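Local atomic coordinates of serine protease inhibitor 4, isoform B (Drosophila melanogaster, PDB entry 4P0F), a protein that probably inhibits serine-type and cysteine-type endopeptidases, as a member of the serpin family, and is captured here in its cleaved form. Residues A276-L282 against I316-I322; S18-Y22 against P371-S376; L183-F189 against Q198-S203. All blocks are in the same frame, centred on the assembly; numbering follows the deposited sequence.

Interaction 1 (A276-L282 against I316-I322)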
# COMPACT_ATOMS: atom_id res chain seq x y z
N ALA A 276 4.42 -10.35 -7.88
CA ALA A 276 3.84 -9.26 -8.64
C ALA A 276 4.57 -7.97 -8.31
O ALA A 276 5.08 -7.80 -7.21
CB ALA A 276 2.35 -9.14 -8.35
N GLU A 277 4.66 -7.08 -9.30
CA GLU A 277 5.24 -5.76 -9.12
C GLU A 277 4.31 -4.77 -9.79
O GLU A 277 3.77 -5.06 -10.87
CB GLU A 277 6.63 -5.67 -9.74
CG GLU A 277 7.47 -6.93 -9.59
CD GLU A 277 8.90 -6.73 -10.05
OE1 GLU A 277 9.35 -5.57 -10.12
OE2 GLU A 277 9.57 -7.75 -10.34
N PHE A 278 4.11 -3.61 -9.19
CA PHE A 278 3.15 -2.64 -9.69
C PHE A 278 3.65 -1.24 -9.40
O PHE A 278 4.21 -0.99 -8.33
CB PHE A 278 1.78 -2.88 -9.04
CG PHE A 278 0.70 -1.97 -9.55
CD1 PHE A 278 0.15 -2.15 -10.80
CD2 PHE A 278 0.21 -0.95 -8.75
CE1 PHE A 278 -0.85 -1.34 -11.26
CE2 PHE A 278 -0.80 -0.14 -9.21
CZ PHE A 278 -1.33 -0.32 -10.46
N GLN A 279 3.48 -0.36 -10.37
CA GLN A 279 3.84 1.04 -10.18
C GLN A 279 2.80 1.92 -10.84
O GLN A 279 2.26 1.59 -11.89
CB GLN A 279 5.23 1.33 -10.73
CG GLN A 279 5.41 1.14 -12.21
CD GLN A 279 6.86 1.35 -12.64
OE1 GLN A 279 7.73 0.52 -12.36
NE2 GLN A 279 7.12 2.47 -13.29
N VAL A 280 2.53 3.05 -10.19
CA VAL A 280 1.51 3.96 -10.66
C VAL A 280 1.75 5.36 -10.12
O VAL A 280 2.27 5.52 -9.00
CB VAL A 280 0.10 3.48 -10.22
CG1 VAL A 280 -0.03 3.46 -8.70
CG2 VAL A 280 -0.99 4.34 -10.84
N GLU A 281 1.42 6.36 -10.93
CA GLU A 281 1.40 7.74 -10.47
C GLU A 281 -0.06 7.99 -10.06
O GLU A 281 -0.98 7.75 -10.84
CB GLU A 281 1.90 8.71 -11.56
CG GLU A 281 2.29 10.10 -11.05
CD GLU A 281 1.09 10.95 -10.70
OE1 GLU A 281 0.05 10.79 -11.35
OE2 GLU A 281 1.20 11.79 -9.78
N LEU A 282 -0.25 8.42 -8.81
CA LEU A 282 -1.57 8.37 -8.17
C LEU A 282 -2.41 9.65 -8.28
O LEU A 282 -3.48 9.73 -7.67
CB LEU A 282 -1.40 8.03 -6.68
CG LEU A 282 -1.06 6.57 -6.35
CD1 LEU A 282 -0.71 6.44 -4.89
CD2 LEU A 282 -2.23 5.66 -6.68
N ILE A 316 2.64 12.04 -7.37
CA ILE A 316 2.55 11.06 -6.30
C ILE A 316 2.85 9.72 -6.94
O ILE A 316 2.10 9.28 -7.79
CB ILE A 316 1.16 10.99 -5.62
CG1 ILE A 316 0.70 12.38 -5.17
CG2 ILE A 316 1.20 10.01 -4.46
CD1 ILE A 316 -0.69 12.39 -4.52
N ILE A 317 3.97 9.11 -6.57
CA ILE A 317 4.40 7.86 -7.21
C ILE A 317 4.37 6.74 -6.19
O ILE A 317 4.87 6.88 -5.08
CB ILE A 317 5.81 8.00 -7.81
CG1 ILE A 317 5.82 9.09 -8.89
CG2 ILE A 317 6.25 6.68 -8.41
CD1 ILE A 317 7.19 9.63 -9.21
N HIS A 318 3.77 5.61 -6.57
CA HIS A 318 3.70 4.46 -5.70
C HIS A 318 4.24 3.26 -6.43
O HIS A 318 3.89 3.02 -7.59
CB HIS A 318 2.27 4.20 -5.25
CG HIS A 318 2.15 3.11 -4.23
ND1 HIS A 318 2.52 3.27 -2.91
CD2 HIS A 318 1.67 1.85 -4.33
CE1 HIS A 318 2.28 2.16 -2.25
NE2 HIS A 318 1.76 1.28 -3.09
N LYS A 319 5.08 2.50 -5.74
CA LYS A 319 5.60 1.25 -6.28
C LYS A 319 5.50 0.18 -5.23
O LYS A 319 5.76 0.43 -4.06
CB LYS A 319 7.05 1.41 -6.73
CG LYS A 319 7.25 2.26 -7.96
CD LYS A 319 8.60 1.96 -8.62
CE LYS A 319 8.89 2.92 -9.78
NZ LYS A 319 10.23 2.74 -10.44
N ALA A 320 5.15 -1.04 -5.65
CA ALA A 320 5.00 -2.14 -4.71
C ALA A 320 5.42 -3.47 -5.34
O ALA A 320 5.46 -3.63 -6.56
CB ALA A 320 3.58 -2.21 -4.20
N PHE A 321 5.79 -4.40 -4.46
CA PHE A 321 6.31 -5.71 -4.83
C PHE A 321 5.82 -6.73 -3.83
O PHE A 321 5.75 -6.44 -2.64
CB PHE A 321 7.84 -5.70 -4.85
CG PHE A 321 8.46 -7.06 -5.02
CD1 PHE A 321 8.74 -7.85 -3.91
CD2 PHE A 321 8.74 -7.56 -6.27
CE1 PHE A 321 9.29 -9.11 -4.07
CE2 PHE A 321 9.29 -8.82 -6.43
CZ PHE A 321 9.57 -9.58 -5.33
N ILE A 322 5.51 -7.94 -4.29
CA ILE A 322 5.19 -9.04 -3.39
C ILE A 322 5.65 -10.36 -4.01
O ILE A 322 5.60 -10.53 -5.23
CB ILE A 322 3.67 -9.09 -3.07
CG1 ILE A 322 3.38 -10.16 -2.00
CG2 ILE A 322 2.86 -9.36 -4.32
CD1 ILE A 322 2.01 -9.98 -1.33

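Interaction 2 (S18-Y22 against P371-S376)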
# COMPACT_ATOMS: atom_id res chain seq x y z
N SER A 18 -8.59 1.91 1.43
CA SER A 18 -7.99 0.83 0.65
C SER A 18 -8.90 0.37 -0.48
O SER A 18 -8.46 0.25 -1.63
CB SER A 18 -7.65 -0.37 1.53
OG SER A 18 -6.74 -0.04 2.56
N ILE A 19 -10.16 0.07 -0.17
CA ILE A 19 -11.05 -0.42 -1.21
C ILE A 19 -11.37 0.71 -2.19
O ILE A 19 -11.59 0.45 -3.37
CB ILE A 19 -12.34 -1.06 -0.62
CG1 ILE A 19 -13.15 -0.06 0.19
CG2 ILE A 19 -11.95 -2.24 0.25
CD1 ILE A 19 -14.53 -0.58 0.57
N ASN A 20 -11.38 1.96 -1.71
CA ASN A 20 -11.58 3.09 -2.62
C ASN A 20 -10.47 3.15 -3.66
O ASN A 20 -10.73 3.28 -4.86
CB ASN A 20 -11.64 4.41 -1.84
CG ASN A 20 -12.90 4.54 -0.99
OD1 ASN A 20 -13.84 3.75 -1.09
ND2 ASN A 20 -12.93 5.59 -0.18
N VAL A 21 -9.22 3.06 -3.20
CA VAL A 21 -8.06 3.11 -4.09
C VAL A 21 -8.03 1.90 -5.03
O VAL A 21 -7.81 2.04 -6.24
CB VAL A 21 -6.75 3.19 -3.28
CG1 VAL A 21 -5.54 3.00 -4.18
CG2 VAL A 21 -6.66 4.54 -2.55
N TYR A 22 -8.28 0.72 -4.47
CA TYR A 22 -8.30 -0.53 -5.23
C TYR A 22 -9.30 -0.41 -6.38
O TYR A 22 -9.00 -0.78 -7.53
CB TYR A 22 -8.64 -1.68 -4.29
CG TYR A 22 -8.68 -3.09 -4.85
CD1 TYR A 22 -7.66 -3.59 -5.65
CD2 TYR A 22 -9.72 -3.95 -4.50
CE1 TYR A 22 -7.70 -4.89 -6.12
CE2 TYR A 22 -9.77 -5.25 -4.96
CZ TYR A 22 -8.76 -5.72 -5.77
OH TYR A 22 -8.85 -7.02 -6.21
N PRO A 371 -5.15 -3.01 6.93
CA PRO A 371 -4.50 -3.56 5.74
C PRO A 371 -3.18 -2.87 5.41
O PRO A 371 -3.13 -1.65 5.32
CB PRO A 371 -5.53 -3.31 4.64
CG PRO A 371 -6.27 -2.11 5.08
CD PRO A 371 -6.24 -2.09 6.58
N LEU A 372 -2.13 -3.66 5.26
CA LEU A 372 -0.80 -3.11 4.95
C LEU A 372 -0.52 -3.21 3.46
O LEU A 372 0.10 -2.31 2.88
CB LEU A 372 0.28 -3.85 5.74
CG LEU A 372 0.23 -3.64 7.25
CD1 LEU A 372 1.24 -4.53 7.95
CD2 LEU A 372 0.44 -2.18 7.61
N PHE A 373 -0.97 -4.30 2.85
CA PHE A 373 -0.87 -4.52 1.41
C PHE A 373 -2.20 -5.07 0.91
O PHE A 373 -2.92 -5.78 1.64
CB PHE A 373 0.26 -5.49 1.05
CG PHE A 373 1.63 -4.97 1.33
CD1 PHE A 373 2.18 -5.08 2.59
CD2 PHE A 373 2.37 -4.36 0.34
CE1 PHE A 373 3.44 -4.60 2.85
CE2 PHE A 373 3.63 -3.88 0.60
CZ PHE A 373 4.15 -3.99 1.86
N TRP A 374 -2.51 -4.78 -0.34
CA TRP A 374 -3.74 -5.19 -0.98
C TRP A 374 -3.44 -5.47 -2.44
O TRP A 374 -2.69 -4.72 -3.08
CB TRP A 374 -4.79 -4.08 -0.84
CG TRP A 374 -6.20 -4.49 -1.06
CD1 TRP A 374 -6.74 -5.02 -2.19
CD2 TRP A 374 -7.28 -4.36 -0.12
NE1 TRP A 374 -8.08 -5.25 -2.01
CE2 TRP A 374 -8.44 -4.86 -0.75
CE3 TRP A 374 -7.38 -3.89 1.19
CZ2 TRP A 374 -9.68 -4.89 -0.12
CZ3 TRP A 374 -8.61 -3.93 1.82
CH2 TRP A 374 -9.74 -4.42 1.17
N GLY A 375 -3.99 -6.56 -2.99
CA GLY A 375 -3.73 -6.85 -4.38
C GLY A 375 -4.68 -7.82 -5.03
O GLY A 375 -5.62 -8.32 -4.40
N SER A 376 -4.43 -8.05 -6.31
CA SER A 376 -5.18 -8.95 -7.16
C SER A 376 -4.24 -9.87 -7.92
O SER A 376 -3.17 -9.45 -8.34
CB SER A 376 -5.99 -8.18 -8.20
OG SER A 376 -7.09 -7.51 -7.62

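Interaction 3 (L183-F189 against Q198-S203)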
# COMPACT_ATOMS: atom_id res chain seq x y z
N LEU A 183 6.18 -30.75 -2.60
CA LEU A 183 4.79 -31.07 -2.95
C LEU A 183 4.22 -30.09 -3.97
O LEU A 183 3.11 -30.29 -4.47
CB LEU A 183 3.91 -31.07 -1.69
CG LEU A 183 4.19 -32.22 -0.71
CD1 LEU A 183 3.26 -32.14 0.49
CD2 LEU A 183 4.08 -33.59 -1.37
N THR A 184 4.96 -29.04 -4.28
CA THR A 184 4.49 -28.07 -5.25
C THR A 184 4.50 -28.71 -6.63
O THR A 184 5.45 -29.40 -7.00
CB THR A 184 5.37 -26.81 -5.20
OG1 THR A 184 5.23 -26.22 -3.90
CG2 THR A 184 4.97 -25.78 -6.27
N ARG A 185 3.41 -28.52 -7.37
CA ARG A 185 3.29 -29.11 -8.71
C ARG A 185 2.73 -28.08 -9.67
O ARG A 185 1.94 -27.23 -9.28
CB ARG A 185 2.37 -30.33 -8.70
CG ARG A 185 2.82 -31.49 -7.84
CD ARG A 185 3.93 -32.28 -8.49
NE ARG A 185 4.30 -33.45 -7.70
CZ ARG A 185 5.11 -33.41 -6.65
NH1 ARG A 185 5.66 -32.26 -6.28
NH2 ARG A 185 5.40 -34.52 -5.98
N PRO A 186 3.13 -28.16 -10.95
CA PRO A 186 2.44 -27.35 -11.95
C PRO A 186 0.99 -27.79 -12.08
O PRO A 186 0.70 -28.98 -12.16
CB PRO A 186 3.22 -27.64 -13.24
CG PRO A 186 3.84 -28.98 -13.02
CD PRO A 186 4.14 -29.06 -11.55
N ASP A 187 0.08 -26.83 -12.06
CA ASP A 187 -1.33 -27.14 -12.25
C ASP A 187 -2.02 -25.97 -12.89
O ASP A 187 -1.45 -24.88 -13.02
CB ASP A 187 -2.01 -27.51 -10.94
CG ASP A 187 -3.04 -28.62 -11.11
OD1 ASP A 187 -3.62 -28.74 -12.21
OD2 ASP A 187 -3.29 -29.37 -10.14
N THR A 188 -3.26 -26.20 -13.28
CA THR A 188 -4.00 -25.27 -14.12
C THR A 188 -4.43 -24.03 -13.36
O THR A 188 -4.95 -24.11 -12.25
CB THR A 188 -5.23 -25.97 -14.72
OG1 THR A 188 -4.81 -27.19 -15.34
CG2 THR A 188 -5.91 -25.09 -15.74
N PHE A 189 -4.18 -22.88 -13.97
CA PHE A 189 -4.76 -21.61 -13.52
C PHE A 189 -5.71 -21.16 -14.62
O PHE A 189 -5.34 -21.07 -15.79
CB PHE A 189 -3.68 -20.56 -13.26
CG PHE A 189 -4.22 -19.29 -12.63
CD1 PHE A 189 -4.33 -19.18 -11.26
CD2 PHE A 189 -4.63 -18.24 -13.43
CE1 PHE A 189 -4.84 -18.02 -10.68
CE2 PHE A 189 -5.14 -17.07 -12.86
CZ PHE A 189 -5.24 -16.97 -11.49
N GLN A 198 -0.43 -23.48 -17.02
CA GLN A 198 0.14 -24.25 -15.93
C GLN A 198 1.10 -23.39 -15.11
O GLN A 198 2.03 -22.80 -15.67
CB GLN A 198 0.87 -25.49 -16.46
CG GLN A 198 -0.01 -26.41 -17.28
CD GLN A 198 -1.16 -26.98 -16.48
OE1 GLN A 198 -0.95 -27.66 -15.47
NE2 GLN A 198 -2.39 -26.70 -16.92
N VAL A 199 0.87 -23.33 -13.81
CA VAL A 199 1.73 -22.59 -12.89
C VAL A 199 2.00 -23.41 -11.63
O VAL A 199 1.22 -24.28 -11.27
CB VAL A 199 1.11 -21.23 -12.50
CG1 VAL A 199 0.86 -20.40 -13.75
CG2 VAL A 199 -0.17 -21.43 -11.72
N PRO A 200 3.11 -23.12 -10.93
CA PRO A 200 3.39 -23.84 -9.69
C PRO A 200 2.33 -23.60 -8.63
O PRO A 200 2.06 -22.45 -8.27
CB PRO A 200 4.74 -23.27 -9.24
CG PRO A 200 4.81 -21.93 -9.90
CD PRO A 200 4.13 -22.09 -11.22
N MET A 201 1.72 -24.70 -8.17
CA MET A 201 0.69 -24.66 -7.13
C MET A 201 1.19 -25.34 -5.87
O MET A 201 1.55 -26.52 -5.89
CB MET A 201 -0.59 -25.35 -7.60
CG MET A 201 -1.29 -24.63 -8.69
SD MET A 201 -2.11 -23.16 -8.04
CE MET A 201 -3.04 -22.68 -9.50
N MET A 202 1.19 -24.59 -4.78
CA MET A 202 1.59 -25.09 -3.48
C MET A 202 0.39 -25.72 -2.82
O MET A 202 -0.71 -25.18 -2.91
CB MET A 202 2.15 -23.96 -2.63
CG MET A 202 3.13 -23.09 -3.40
SD MET A 202 3.91 -21.80 -2.43
CE MET A 202 2.53 -20.74 -2.02
N SER A 203 0.60 -26.84 -2.14
CA SER A 203 -0.48 -27.62 -1.53
C SER A 203 -0.25 -27.81 -0.04
O SER A 203 0.84 -28.21 0.37
CB SER A 203 -0.60 -29.01 -2.17
OG SER A 203 -1.02 -28.95 -3.52
O HOH W 1 0.71 -29.01 -5.30
O HOH W 2 3.62 -27.15 -1.78
O HOH W 3 -2.79 -29.75 -14.96

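Interaction 1 (A276-L282 against I316-I322)
Two neighbouring antiparallel strands of the large central sheet of the serpin fold, sheet A, meet where 276-282 runs beside 316-322. Backbone hydrogen bonds join Ala276 to Ile322, Phe278 to Ala320 and Val280 to His318 in both directions, Phe278 O taking Ala320 N at 2.8 Å. At the far end Leu282 N still reaches Ile316 O at 2.7 Å, but Leu282 already stands at the N-cap of helix 283-288. Glu281 supplies the missing acceptor: its OE2 takes Ile316 N at 2.8 Å in an almost straight bond, met on the anti side of the carboxylate. The side chain manages this by folding back at chi2 (-74°), and OE2 also bonds Ser283 OG.

On the face of Glu277, Gln279 and Glu281, long polar chains pack through their methylenes. Lys319 runs alongside Gln279, with Lys319 CG 3.6 Å from Gln279 CB. The lysine NZ continues to the carbonyls of Lys149 and Asp150. Glu277 CG touches the edge of the Phe321 ring at CD2, 3.6 Å away. The other face is buried and favours apolar residues: Leu282 CD1 presses on His318 CB at 3.7 Å, and Ala276 CB faces Ile322 CG2.

The His318 ring carries its polarity out of this layer, with NE2 bonded to Ser37 N and ND1 to Thr335 OG1. Because a backbone N-H can only donate, NE2 is probably the unprotonated nitrogen and ND1 the proton carrier, which would let a neutral imidazole serve both partners from its buried position.

Interaction 2 (S18-Y22 against P371-S376)
Tyr22 OH, at the end of a side chain reaching from the helix to the strand, is held by two hydroxyls, Ser376 OG and Thr361 OG1. The modelled separation of Tyr22 OH from Ser376 OG, 2.3 Å, is too short to be trusted as a length, though OG does lie at the edge of the phenol ring and in its plane. Thr361 OG1 also bonds Gly375 O, and a weak bond leads from Ser376 OG to Glu247, so the buried phenol ends in a small polar cluster. A tyrosine suits this place because it spans the gap with an apolar ring and still brings a polar end.

Trp374 carries most of the remaining packing. Its CG is anti to the backbone N (chi1 -162°), which swings the indole out toward the helix and across the tyrosine side chain at about a right angle. NE1 sits over one face of the Tyr22 ring, off centre toward the rim and 3.3 Å from CD2, while Tyr22 CB lies over a face of the indole. The phenol and the pyrrole part are inclined at 49°, neither stacked nor edge-to-face. Along the six-membered ring, Ser18 CB approaches CE3 at 3.5 Å, and Ile19 CG2 presses tightly on CH2 at 3.2 Å.

Ser18 is small enough for the indole to come close to the helix. Its OG touches Pro371 CG at 3.3 Å, while its hydrogen bond goes back to Leu14 O, which satisfies the hydroxyl within its own helix. The arrangement is helix-on-sheet packing in the serpin core: helix 6-28, helix A, lies over the strand 370-377 of sheet B.

Interaction 3 (L183-F189 against Q198-S203)
Met201 reaches across to the strand 185-189 with CB, CG and CE. CB rests by Arg185 O at 3.6 Å, and CG meets Asp187 CB at 3.7 Å. A bend at chi2 (-74°) then turns the sulfur and methyl along the partner strand, where CE comes to 3.6 Å from Thr188 O and stands at the edge of the Phe189 ring near CD1. A long, unbranched methionine can follow such a path. Its backbone is paired too: Met201 and Arg185 exchange two hydrogen bonds, as do Val199 and Asp187. Pro186 and Pro200 face each other at a non-hydrogen-bonded position, where neither needs an N-H for its partner.

On the same face as these prolines sits a polar group, Thr188 with Gln198, and the pairing runs on past it to Phe189 with Val197. Gln198 NE2 donates to Thr188 OG1 at 2.9 Å, close to the amide plane of Gln198. Water 3 accepts from the same hydroxyl and donates to Gln198 OE1 at 2.8 Å and to Asp187 OD1, which also takes Thr188 N. A valine in place of Thr188 would probably leave Gln198 NE2 without its acceptor and the amide freer to turn, with water 3 losing one of its three partners. At the other end, water 1 donates to both Leu183 O and Met201 O, bridging the turn before the strand 185-189 and Met201 of its partner.

The pair forms a beta hairpin of sheet C in the serpin fold. Beyond it, the strand 197-213 bonds on to 263-281 through Pro200 with Arg273 and Met202 with Leu271; Met201 also packs on Pro272, and Thr184 OG1 bonds Glu326, just past the strand 311-324.

Overall arrangement
The three contacts sample three parts of one serpin body. Interactions 1 and 2 are close, centres 12 Å apart and nearest atoms about 5 Å, with Ser37 between them: its N bonds His318, its OG Leu372 O. Interaction 3 lies farther out, its centre 27 Å from that of interaction 1 and 26 Å from that of interaction 2, but strand 263-281 links it to interaction 1 by pairing with both 197-213 and 311-324. Along the chain, interaction 2 encloses the other two. Strand 328-341, consistent with the inserted reactive-centre loop of a cleaved serpin, borders 316-322 on the side away from 276-282.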